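Local coordinates for Peptide/nickel transport system substrate-binding protein (Listeria monocytogenes serotype 1/2a, PDB 5KZT), which probably serves as the extracellular peptide-binding component (OppA) of a peptide transport system, and holds a bound peptide here, at residues Ser270-Arg281 with Gln416-Pro427; Pro317-Gly325 with Asp335-Glu345. All blocks are in the same frame, centred on the assembly; numbering follows the deposited sequence. Where two conformers were deposited one is given.

Interaction 1 (Ser270-Arg281 with Gln416-Pro427); sequences SSTFYIKFNQKR and QDYDFSMSGWGP
Asn-278 OD1 takes a bond from each segment: Gln-416 NE2, which also bonds to Ser-449 OG, donates to it at 3.0 Å, with the acceptor close to the amide plane of Gln-416, while the backbone N of Lys-280 reaches it from above the carbonyl plane and closes an Asx turn. The other end of the same amide is tied too, for Asn-278 ND2 gives a nearly straight bond (169°) to Tyr-418 O at 2.9 Å, so the group is fixed in rotation. CG anti to the backbone N (chi1 -173°) carries the amide to these partners; the backbone position itself sets CB over one face of the Tyr-418 ring, a CH-pi contact. Beyond it, Arg-281 reaches out fully extended; its NH1 meets Asp-419 OD1 at 2.9 Å, in the guanidinium plane, and its NH2 forms a longer salt bridge to Asp-417 OD1 (3.3 Å). Glu-370 is a second anionic partner of NH1.

From Phe-277/Phe-420 to Thr-272/Trp-425 the backbones pair as antiparallel strands. Lys-276 bends at chi3 and runs its CD past Ser-423 OG, 3.3 Å away, before NZ pairs with Asp-413. Gly-424 CA sits over the Phe-273 ring, 3.9 Å from its centroid. Gly-424 and Gly-426 bond through their backbones to the bound peptide, and Ser-271 OG to an acidic peptide side chain: two neighbouring inner strands of a mixed sheet, one end lining the peptide site of a family 5 solute-binding protein.

Interaction 2 (Pro317-Gly325 with Asp335-Glu345); sequences PANNLVPEG and DYTKESGKHLE
Asn-320 ND2 and Gly-341 O meet at 2.8 Å, the bond tilted from both the amide plane and the carbonyl plane. One residue earlier, Asn-319 O accepts from His-343 N at 2.9 Å, this time in the carbonyl plane, so two adjacent residues of 317-325 hold the chain just where it leaves helix 336-340. The Asn-320 amide stands almost perpendicular to the His-343 ring (87°) and brings ND2 to the edge of that ring, near CD2. At the start of the helix the third bond forms: Gly-325 N donates to the syn lone pair of Asp-335 OD2 at 2.7 Å. Between these polar ends lies an apolar contact, in which Val-322 crosses Tyr-336 at about a right angle and places CG2 3.6 Å from CE1 of the tyrosine. Separately, the methyl CG2 of Thr-337 rests against the carbonyl oxygen of Val-322.

A second shell sets these groups in place. Asp-335 turns its CG anti to the backbone N (chi1 -162°), which lets OD1 accept from Thr-337 N at 2.9 Å while OD2 holds Gly-325. A water donates to both Asn-320 OD1 and Thr-337 O, linking the far side of the asparagine amide to the helix. The imidazole of His-343 is fixed at both nitrogens, NE2 donating to Ser-340 OG at 2.9 Å and ND1 bonding to Thr-486. Helix 471-487 lies behind the middle of the contact: Glu-481 bonds to Asn-320 ND2, Ser-340 OG and Val-322 N, and Met-477 O receives the hydroxyl of Tyr-336. The arrangement is that of a short helix with an aspartate N-cap and a glycine of positive phi, Gly-341, just past its end, bound at both termini to an irregular loop.

The two contacts adjoin, with centres about 17 Å apart, and interaction 2 is nested within the chain excursion that interaction 1 closes. Interaction 1 is largely buried and rests on regular backbone pairing between strands, with charged groups gathered at one end and the bound peptide at the other. Interaction 2, farther from the centre of the chain and only partly buried, lacks strand pairing and relies on side-chain amides, a carboxylate and water. The two touch directly: Thr-272 OG1 probably bonds to Leu-321 O at 2.7 Å, and Pro-323 packs on Ser-270. Strand 491-503 contacts both, joining sheet and loop.

Interaction 1 (Ser270-Arg281 with Gln416-Pro427)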
loop_
_atom_site.group_PDB
_atom_site.type_symbol
_atom_site.label_atom_id
_atom_site.label_comp_id
_atom_site.label_asym_id
_atom_site.label_seq_id
_atom_site.Cartn_x
_atom_site.Cartn_y
_atom_site.Cartn_z
ATOM N N SER A 270 1.290 10.787 -0.916
ATOM C CA SER A 270 -0.179 10.748 -1.169
ATOM C C SER A 270 -0.882 9.586 -0.437
ATOM O O SER A 270 -1.820 8.986 -0.959
ATOM C CB SER A 270 -0.491 10.680 -2.675
ATOM O OG SER A 270 -0.025 11.837 -3.352
ATOM N N SER A 271 -0.419 9.320 0.779
ATOM C CA SER A 271 -0.899 8.224 1.599
ATOM C C SER A 271 -1.585 8.813 2.813
ATOM O O SER A 271 -1.227 9.916 3.261
ATOM C CB SER A 271 0.274 7.340 1.999
ATOM O OG SER A 271 0.837 6.759 0.832
ATOM N N THR A 272 -2.580 8.090 3.325
ATOM C CA THR A 272 -3.336 8.511 4.495
ATOM C C THR A 272 -3.166 7.478 5.605
ATOM O O THR A 272 -3.323 6.271 5.365
ATOM C CB THR A 272 -4.818 8.621 4.143
ATOM O OG1 THR A 272 -4.964 9.576 3.082
ATOM C CG2 THR A 272 -5.643 9.052 5.368
ATOM N N PHE A 273 -2.827 7.960 6.800
ATOM C CA PHE A 273 -2.757 7.141 7.992
ATOM C C PHE A 273 -3.999 7.414 8.826
ATOM O O PHE A 273 -4.429 8.564 8.961
ATOM C CB PHE A 273 -1.474 7.420 8.772
ATOM C CG PHE A 273 -0.332 6.550 8.343
ATOM C CD1 PHE A 273 0.336 6.811 7.154
ATOM C CD2 PHE A 273 0.010 5.427 9.071
ATOM C CE1 PHE A 273 1.375 5.995 6.730
ATOM C CE2 PHE A 273 1.052 4.617 8.661
ATOM C CZ PHE A 273 1.732 4.894 7.487
ATOM N N TYR A 274 -4.603 6.344 9.325
ATOM C CA TYR A 274 -5.889 6.441 9.969
ATOM C C TYR A 274 -5.974 5.424 11.072
ATOM O O TYR A 274 -5.283 4.406 11.047
ATOM C CB TYR A 274 -7.035 6.251 8.979
ATOM C CG TYR A 274 -6.930 5.022 8.098
ATOM C CD1 TYR A 274 -6.263 5.092 6.879
ATOM C CD2 TYR A 274 -7.496 3.800 8.472
ATOM C CE1 TYR A 274 -6.151 3.995 6.048
ATOM C CE2 TYR A 274 -7.387 2.682 7.640
ATOM C CZ TYR A 274 -6.716 2.795 6.428
ATOM O OH TYR A 274 -6.571 1.729 5.578
ATOM N N ILE A 275 -6.855 5.716 12.018
ATOM C CA ILE A 275 -7.206 4.786 13.079
ATOM C C ILE A 275 -8.269 3.828 12.540
ATOM O O ILE A 275 -9.323 4.276 12.060
ATOM C CB ILE A 275 -7.793 5.511 14.315
ATOM C CG1 ILE A 275 -6.864 6.619 14.820
ATOM C CG2 ILE A 275 -8.113 4.506 15.422
ATOM C CD1 ILE A 275 -5.561 6.146 15.402
ATOM N N LYS A 276 -8.019 2.528 12.654
ATOM C CA LYS A 276 -9.044 1.505 12.430
ATOM C C LYS A 276 -9.730 1.076 13.731
ATOM O O LYS A 276 -9.074 0.773 14.721
ATOM C CB LYS A 276 -8.421 0.287 11.757
ATOM C CG LYS A 276 -7.962 0.545 10.335
ATOM C CD LYS A 276 -7.465 -0.715 9.649
ATOM C CE LYS A 276 -8.597 -1.614 9.217
ATOM N NZ LYS A 276 -8.052 -2.734 8.432
ATOM N N PHE A 277 -11.055 1.010 13.704
ATOM C CA PHE A 277 -11.868 0.604 14.853
ATOM C C PHE A 277 -12.437 -0.785 14.602
ATOM O O PHE A 277 -13.427 -0.923 13.874
ATOM C CB PHE A 277 -13.022 1.586 15.021
ATOM C CG PHE A 277 -12.586 2.985 15.384
ATOM C CD1 PHE A 277 -11.952 3.238 16.601
ATOM C CD2 PHE A 277 -12.845 4.058 14.536
ATOM C CE1 PHE A 277 -11.557 4.529 16.945
ATOM C CE2 PHE A 277 -12.457 5.356 14.887
ATOM C CZ PHE A 277 -11.810 5.584 16.081
ATOM N N ASN A 278 -11.835 -1.814 15.192
ATOM C CA ASN A 278 -12.356 -3.173 15.029
ATOM C C ASN A 278 -13.599 -3.344 15.884
ATOM O O ASN A 278 -13.542 -3.226 17.114
ATOM C CB ASN A 278 -11.342 -4.249 15.407
ATOM C CG ASN A 278 -11.820 -5.645 15.075
ATOM O OD1 ASN A 278 -12.748 -5.831 14.276
ATOM N ND2 ASN A 278 -11.213 -6.644 15.712
ATOM N N GLN A 279 -14.698 -3.660 15.222
ATOM C CA GLN A 279 -15.984 -3.817 15.897
ATOM C C GLN A 279 -16.262 -5.219 16.421
ATOM O O GLN A 279 -17.224 -5.410 17.185
ATOM C CB GLN A 279 -17.109 -3.386 14.966
ATOM C CG GLN A 279 -16.902 -1.988 14.419
ATOM C CD GLN A 279 -18.132 -1.409 13.764
ATOM O OE1 GLN A 279 -19.257 -1.814 14.059
ATOM N NE2 GLN A 279 -17.929 -0.420 12.896
ATOM N N LYS A 280 -15.458 -6.201 16.023
ATOM C CA LYS A 280 -15.681 -7.595 16.433
ATOM C C LYS A 280 -14.372 -8.353 16.485
ATOM O O LYS A 280 -13.632 -8.386 15.502
ATOM C CB LYS A 280 -16.623 -8.297 15.458
ATOM C CG LYS A 280 -16.928 -9.736 15.840
ATOM C CD LYS A 280 -18.107 -10.279 15.049
ATOM C CE LYS A 280 -19.435 -9.741 15.550
ATOM N NZ LYS A 280 -20.546 -10.632 15.107
ATOM N N ARG A 281 -14.107 -8.982 17.624
ATOM C CA ARG A 281 -12.854 -9.676 17.852
ATOM C C ARG A 281 -13.166 -11.029 18.482
ATOM O O ARG A 281 -13.951 -11.114 19.431
ATOM C CB ARG A 281 -11.986 -8.833 18.773
ATOM C CG ARG A 281 -10.680 -9.472 19.150
ATOM C CD ARG A 281 -9.826 -8.546 19.982
ATOM N NE ARG A 281 -8.501 -9.133 20.091
ATOM C CZ ARG A 281 -7.429 -8.525 20.573
ATOM N NH1 ARG A 281 -7.490 -7.279 20.998
ATOM N NH2 ARG A 281 -6.279 -9.184 20.608
ATOM N N GLN A 416 -8.490 -10.019 12.450
ATOM C CA GLN A 416 -9.290 -9.207 13.372
ATOM C C GLN A 416 -8.932 -9.393 14.840
ATOM O O GLN A 416 -9.779 -9.293 15.727
ATOM C CB GLN A 416 -10.789 -9.402 13.114
ATOM C CG GLN A 416 -11.258 -8.478 12.025
ATOM C CD GLN A 416 -12.697 -8.648 11.663
ATOM O OE1 GLN A 416 -13.016 -9.356 10.730
ATOM N NE2 GLN A 416 -13.575 -7.968 12.385
ATOM N N ASP A 417 -7.653 -9.614 15.099
ATOM C CA ASP A 417 -7.174 -9.864 16.434
ATOM C C ASP A 417 -6.526 -8.578 16.922
ATOM O O ASP A 417 -5.320 -8.502 17.117
ATOM C CB ASP A 417 -6.208 -11.058 16.391
ATOM C CG ASP A 417 -5.968 -11.678 17.734
ATOM O OD1 ASP A 417 -6.890 -11.712 18.594
ATOM O OD2 ASP A 417 -4.836 -12.181 17.939
ATOM N N TYR A 418 -7.351 -7.563 17.112
ATOM C CA TYR A 418 -6.912 -6.239 17.561
ATOM C C TYR A 418 -8.164 -5.466 18.006
ATOM O O TYR A 418 -9.290 -5.879 17.704
ATOM C CB TYR A 418 -6.132 -5.499 16.440
ATOM C CG TYR A 418 -6.981 -4.956 15.310
ATOM C CD1 TYR A 418 -7.412 -5.797 14.287
ATOM C CD2 TYR A 418 -7.343 -3.604 15.256
ATOM C CE1 TYR A 418 -8.232 -5.335 13.258
ATOM C CE2 TYR A 418 -8.118 -3.113 14.197
ATOM C CZ TYR A 418 -8.558 -3.992 13.204
ATOM O OH TYR A 418 -9.344 -3.560 12.176
ATOM N N ASP A 419 -7.986 -4.386 18.760
ATOM C CA ASP A 419 -9.111 -3.534 19.154
ATOM C C ASP A 419 -9.190 -2.311 18.247
ATOM O O ASP A 419 -10.207 -2.043 17.597
ATOM C CB ASP A 419 -8.963 -3.073 20.601
ATOM C CG ASP A 419 -9.015 -4.198 21.596
ATOM O OD1 ASP A 419 -9.545 -5.295 21.292
ATOM O OD2 ASP A 419 -8.535 -3.963 22.724
ATOM N N PHE A 420 -8.103 -1.558 18.233
ATOM C CA PHE A 420 -7.927 -0.457 17.311
ATOM C C PHE A 420 -6.449 -0.315 16.990
ATOM O O PHE A 420 -5.603 -0.807 17.745
ATOM C CB PHE A 420 -8.639 0.841 17.753
ATOM C CG PHE A 420 -8.071 1.547 18.973
ATOM C CD1 PHE A 420 -7.671 0.877 20.111
ATOM C CD2 PHE A 420 -8.027 2.938 18.992
ATOM C CE1 PHE A 420 -7.187 1.569 21.222
ATOM C CE2 PHE A 420 -7.553 3.636 20.100
ATOM C CZ PHE A 420 -7.136 2.951 21.218
ATOM N N SER A 421 -6.153 0.329 15.861
ATOM C CA SER A 421 -4.800 0.325 15.336
ATOM C C SER A 421 -4.509 1.533 14.482
ATOM O O SER A 421 -5.426 2.215 14.015
ATOM C CB SER A 421 -4.579 -0.941 14.498
ATOM O OG SER A 421 -5.322 -0.904 13.273
ATOM N N MET A 422 -3.221 1.785 14.298
ATOM C CA MET A 422 -2.733 2.825 13.402
ATOM C C MET A 422 -2.465 2.118 12.086
ATOM O O MET A 422 -1.598 1.247 12.025
ATOM C CB MET A 422 -1.438 3.413 13.935
ATOM C CG MET A 422 -0.772 4.414 13.000
ATOM S SD MET A 422 -1.660 5.990 12.970
ATOM C CE MET A 422 -1.073 6.672 14.497
ATOM N N SER A 423 -3.201 2.469 11.046
ATOM C CA SER A 423 -2.957 1.872 9.726
ATOM C C SER A 423 -2.786 2.926 8.682
ATOM O O SER A 423 -3.081 4.078 8.910
ATOM C CB SER A 423 -4.081 0.940 9.360
ATOM O OG SER A 423 -4.334 0.042 10.450
ATOM N N GLY A 424 -2.272 2.531 7.533
ATOM C CA GLY A 424 -2.119 3.473 6.435
ATOM C C GLY A 424 -2.373 2.835 5.105
ATOM O O GLY A 424 -2.152 1.625 4.935
ATOM N N TRP A 425 -2.816 3.662 4.155
ATOM C CA TRP A 425 -3.030 3.219 2.804
ATOM C C TRP A 425 -2.420 4.194 1.845
ATOM O O TRP A 425 -2.665 5.400 1.945
ATOM C CB TRP A 425 -4.519 3.067 2.516
ATOM C CG TRP A 425 -4.804 2.370 1.238
ATOM C CD1 TRP A 425 -5.219 2.937 0.065
ATOM C CD2 TRP A 425 -4.722 0.975 0.999
ATOM N NE1 TRP A 425 -5.393 1.976 -0.896
ATOM C CE2 TRP A 425 -5.105 0.757 -0.351
ATOM C CE3 TRP A 425 -4.370 -0.123 1.792
ATOM C CZ2 TRP A 425 -5.142 -0.519 -0.925
ATOM C CZ3 TRP A 425 -4.397 -1.391 1.224
ATOM C CH2 TRP A 425 -4.789 -1.579 -0.123
ATOM N N GLY A 426 -1.653 3.651 0.908
ATOM C CA GLY A 426 -1.139 4.378 -0.242
ATOM C C GLY A 426 -1.882 3.931 -1.486
ATOM O O GLY A 426 -2.278 2.757 -1.601
ATOM N N PRO A 427 -2.075 4.841 -2.443
ATOM C CA PRO A 427 -2.913 4.529 -3.596
ATOM C C PRO A 427 -2.257 3.555 -4.565
ATOM O O PRO A 427 -1.055 3.630 -4.775
ATOM C CB PRO A 427 -3.112 5.886 -4.250
ATOM C CG PRO A 427 -1.855 6.631 -3.912
ATOM C CD PRO A 427 -1.496 6.194 -2.530
#

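Interaction 2 (Pro317-Gly325 with Asp335-Glu345)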
loop_
_atom_site.group_PDB
_atom_site.type_symbol
_atom_site.label_atom_id
_atom_site.label_comp_id
_atom_site.label_asym_id
_atom_site.label_seq_id
_atom_site.Cartn_x
_atom_site.Cartn_y
_atom_site.Cartn_z
ATOM N N PRO A 317 -2.080 17.147 9.050
ATOM C CA PRO A 317 -3.339 16.551 9.483
ATOM C C PRO A 317 -4.241 16.196 8.329
ATOM O O PRO A 317 -4.256 16.893 7.318
ATOM C CB PRO A 317 -3.978 17.650 10.327
ATOM C CG PRO A 317 -2.815 18.377 10.887
ATOM C CD PRO A 317 -1.854 18.440 9.733
ATOM N N ALA A 318 -4.959 15.088 8.494
ATOM C CA ALA A 318 -5.909 14.595 7.519
ATOM C C ALA A 318 -7.283 14.636 8.160
ATOM O O ALA A 318 -7.448 14.192 9.302
ATOM C CB ALA A 318 -5.562 13.170 7.134
ATOM N N ASN A 319 -8.248 15.182 7.429
ATOM C CA ASN A 319 -9.671 15.135 7.789
ATOM C C ASN A 319 -10.492 14.493 6.667
ATOM O O ASN A 319 -11.707 14.731 6.523
ATOM C CB ASN A 319 -10.151 16.542 8.077
ATOM C CG ASN A 319 -9.390 17.188 9.213
ATOM O OD1 ASN A 319 -8.664 18.159 9.016
ATOM N ND2 ASN A 319 -9.536 16.656 10.395
ATOM N N ASN A 320 -9.793 13.696 5.855
ATOM C CA ASN A 320 -10.336 12.921 4.762
ATOM C C ASN A 320 -9.521 11.634 4.642
ATOM O O ASN A 320 -8.303 11.609 4.907
ATOM C CB ASN A 320 -10.209 13.652 3.436
ATOM C CG ASN A 320 -10.933 14.980 3.419
ATOM O OD1 ASN A 320 -10.402 15.981 3.889
ATOM N ND2 ASN A 320 -12.149 14.988 2.881
ATOM N N LEU A 321 -10.177 10.576 4.198
ATOM C CA LEU A 321 -9.500 9.352 3.806
ATOM C C LEU A 321 -8.696 9.554 2.530
ATOM O O LEU A 321 -7.538 9.114 2.430
ATOM C CB LEU A 321 -10.520 8.234 3.595
ATOM C CG LEU A 321 -9.966 6.949 3.021
ATOM C CD1 LEU A 321 -8.845 6.404 3.891
ATOM C CD2 LEU A 321 -11.096 5.944 2.836
ATOM N N VAL A 322 -9.319 10.201 1.547
ATOM C CA VAL A 322 -8.672 10.500 0.277
ATOM C C VAL A 322 -7.718 11.676 0.513
ATOM O O VAL A 322 -8.105 12.661 1.114
ATOM C CB VAL A 322 -9.697 10.816 -0.831
ATOM C CG1 VAL A 322 -9.002 11.295 -2.105
ATOM C CG2 VAL A 322 -10.583 9.597 -1.099
ATOM N N PRO A 323 -6.445 11.538 0.107
ATOM C CA PRO A 323 -5.476 12.594 0.362
ATOM C C PRO A 323 -5.687 13.819 -0.534
ATOM O O PRO A 323 -6.172 13.683 -1.654
ATOM C CB PRO A 323 -4.132 11.916 0.091
ATOM C CG PRO A 323 -4.462 10.825 -0.853
ATOM C CD PRO A 323 -5.800 10.330 -0.429
ATOM N N GLU A 324 -5.342 14.997 -0.013
ATOM C CA GLU A 324 -5.411 16.238 -0.797
ATOM C C GLU A 324 -4.376 16.180 -1.898
ATOM O O GLU A 324 -3.317 15.612 -1.712
ATOM C CB GLU A 324 -5.097 17.452 0.048
ATOM C CG GLU A 324 -6.061 17.726 1.176
ATOM C CD GLU A 324 -5.726 19.032 1.843
ATOM O OE1 GLU A 324 -6.334 20.066 1.469
ATOM O OE2 GLU A 324 -4.809 19.028 2.695
ATOM N N GLY A 325 -4.691 16.781 -3.035
ATOM C CA GLY A 325 -3.745 16.946 -4.131
ATOM C C GLY A 325 -3.566 15.724 -5.019
ATOM O O GLY A 325 -2.644 15.696 -5.818
ATOM N N ASP A 335 -10.341 19.461 -6.583
ATOM C CA ASP A 335 -9.883 18.386 -5.696
ATOM C C ASP A 335 -11.046 17.695 -4.991
ATOM O O ASP A 335 -11.913 18.370 -4.407
ATOM C CB ASP A 335 -8.945 18.952 -4.629
ATOM C CG ASP A 335 -8.101 17.894 -3.960
ATOM O OD1 ASP A 335 -8.605 16.801 -3.612
ATOM O OD2 ASP A 335 -6.888 18.168 -3.774
ATOM N N TYR A 336 -11.043 16.362 -5.043
ATOM C CA TYR A 336 -11.998 15.530 -4.279
ATOM C C TYR A 336 -12.181 16.024 -2.849
ATOM O O TYR A 336 -13.318 16.166 -2.389
ATOM C CB TYR A 336 -11.497 14.083 -4.230
ATOM C CG TYR A 336 -12.392 13.121 -3.473
ATOM C CD1 TYR A 336 -12.297 12.992 -2.085
ATOM C CD2 TYR A 336 -13.321 12.316 -4.145
ATOM C CE1 TYR A 336 -13.100 12.108 -1.384
ATOM C CE2 TYR A 336 -14.121 11.419 -3.446
ATOM C CZ TYR A 336 -14.009 11.318 -2.074
ATOM O OH TYR A 336 -14.811 10.438 -1.360
ATOM N N THR A 337 -11.067 16.302 -2.153
ATOM C CA THR A 337 -11.136 16.728 -0.739
ATOM C C THR A 337 -11.841 18.063 -0.506
ATOM O O THR A 337 -12.503 18.230 0.517
ATOM C CB THR A 337 -9.749 16.798 -0.055
ATOM O OG1 THR A 337 -8.893 17.695 -0.757
ATOM C CG2 THR A 337 -9.131 15.471 -0.003
ATOM N N LYS A 338 -11.708 19.002 -1.440
ATOM C CA LYS A 338 -12.445 20.279 -1.370
ATOM C C LYS A 338 -13.972 20.046 -1.530
ATOM O O LYS A 338 -14.783 20.632 -0.802
ATOM C CB LYS A 338 -11.891 21.258 -2.425
ATOM C CG LYS A 338 -12.553 22.626 -2.498
ATOM C CD LYS A 338 -12.148 23.400 -3.758
ATOM C CE LYS A 338 -12.795 24.782 -3.824
ATOM N NZ LYS A 338 -14.281 24.713 -3.856
ATOM N N GLU A 339 -14.354 19.172 -2.457
ATOM C CA GLU A 339 -15.773 18.820 -2.666
ATOM C C GLU A 339 -16.349 18.022 -1.501
ATOM O O GLU A 339 -17.501 18.203 -1.147
ATOM C CB GLU A 339 -15.972 18.055 -3.983
ATOM C CG GLU A 339 -15.514 18.846 -5.197
ATOM C CD GLU A 339 -15.769 18.150 -6.507
ATOM O OE1 GLU A 339 -15.815 16.902 -6.548
ATOM O OE2 GLU A 339 -15.910 18.865 -7.501
ATOM N N SER A 340 -15.553 17.130 -0.918
ATOM C CA SER A 340 -15.993 16.334 0.229
ATOM C C SER A 340 -16.111 17.157 1.510
ATOM O O SER A 340 -16.949 16.857 2.367
ATOM C CB SER A 340 -15.024 15.185 0.478
ATOM O OG SER A 340 -15.609 14.211 1.322
ATOM N N GLY A 341 -15.249 18.167 1.643
ATOM C CA GLY A 341 -15.088 18.904 2.890
ATOM C C GLY A 341 -14.384 18.112 3.974
ATOM O O GLY A 341 -14.005 16.927 3.789
ATOM N N LYS A 342 -14.215 18.755 5.122
ATOM C CA LYS A 342 -13.576 18.103 6.261
ATOM C C LYS A 342 -14.578 17.210 6.994
ATOM O O LYS A 342 -15.760 17.507 7.020
ATOM C CB LYS A 342 -12.973 19.133 7.209
ATOM C CG LYS A 342 -11.815 19.899 6.604
ATOM C CD LYS A 342 -11.336 20.976 7.560
ATOM C CE LYS A 342 -10.072 21.677 7.085
ATOM N NZ LYS A 342 -10.193 22.220 5.698
ATOM N N HIS A 343 -14.075 16.114 7.563
ATOM C CA HIS A 343 -14.843 15.216 8.409
ATOM C C HIS A 343 -14.104 14.927 9.703
ATOM O O HIS A 343 -12.872 14.894 9.708
ATOM C CB HIS A 343 -15.067 13.900 7.672
ATOM C CG HIS A 343 -15.615 14.079 6.305
ATOM N ND1 HIS A 343 -16.967 14.094 6.044
ATOM C CD2 HIS A 343 -14.996 14.286 5.121
ATOM C CE1 HIS A 343 -17.155 14.292 4.752
ATOM N NE2 HIS A 343 -15.977 14.421 4.171
ATOM N N LEU A 344 -14.860 14.718 10.786
ATOM C CA LEU A 344 -14.316 14.296 12.090
ATOM C C LEU A 344 -13.094 15.124 12.527
ATOM O O LEU A 344 -11.996 14.596 12.763
ATOM C CB LEU A 344 -13.957 12.801 12.078
ATOM C CG LEU A 344 -15.080 11.832 11.671
ATOM C CD1 LEU A 344 -14.496 10.431 11.468
ATOM C CD2 LEU A 344 -16.216 11.809 12.669
ATOM N N GLU A 345 -13.314 16.428 12.614
ATOM C CA GLU A 345 -12.296 17.364 13.071
ATOM C C GLU A 345 -12.081 17.261 14.575
ATOM O O GLU A 345 -13.031 17.101 15.336
ATOM C CB GLU A 345 -12.672 18.796 12.682
ATOM C CG GLU A 345 -12.678 19.014 11.175
ATOM C CD GLU A 345 -13.011 20.444 10.782
ATOM O OE1 GLU A 345 -12.140 21.317 10.908
ATOM O OE2 GLU A 345 -14.140 20.687 10.323
HETATM O O HOH W 1 -11.274 18.542 3.028
HETATM O O HOH W 2 -7.280 14.437 -4.016
#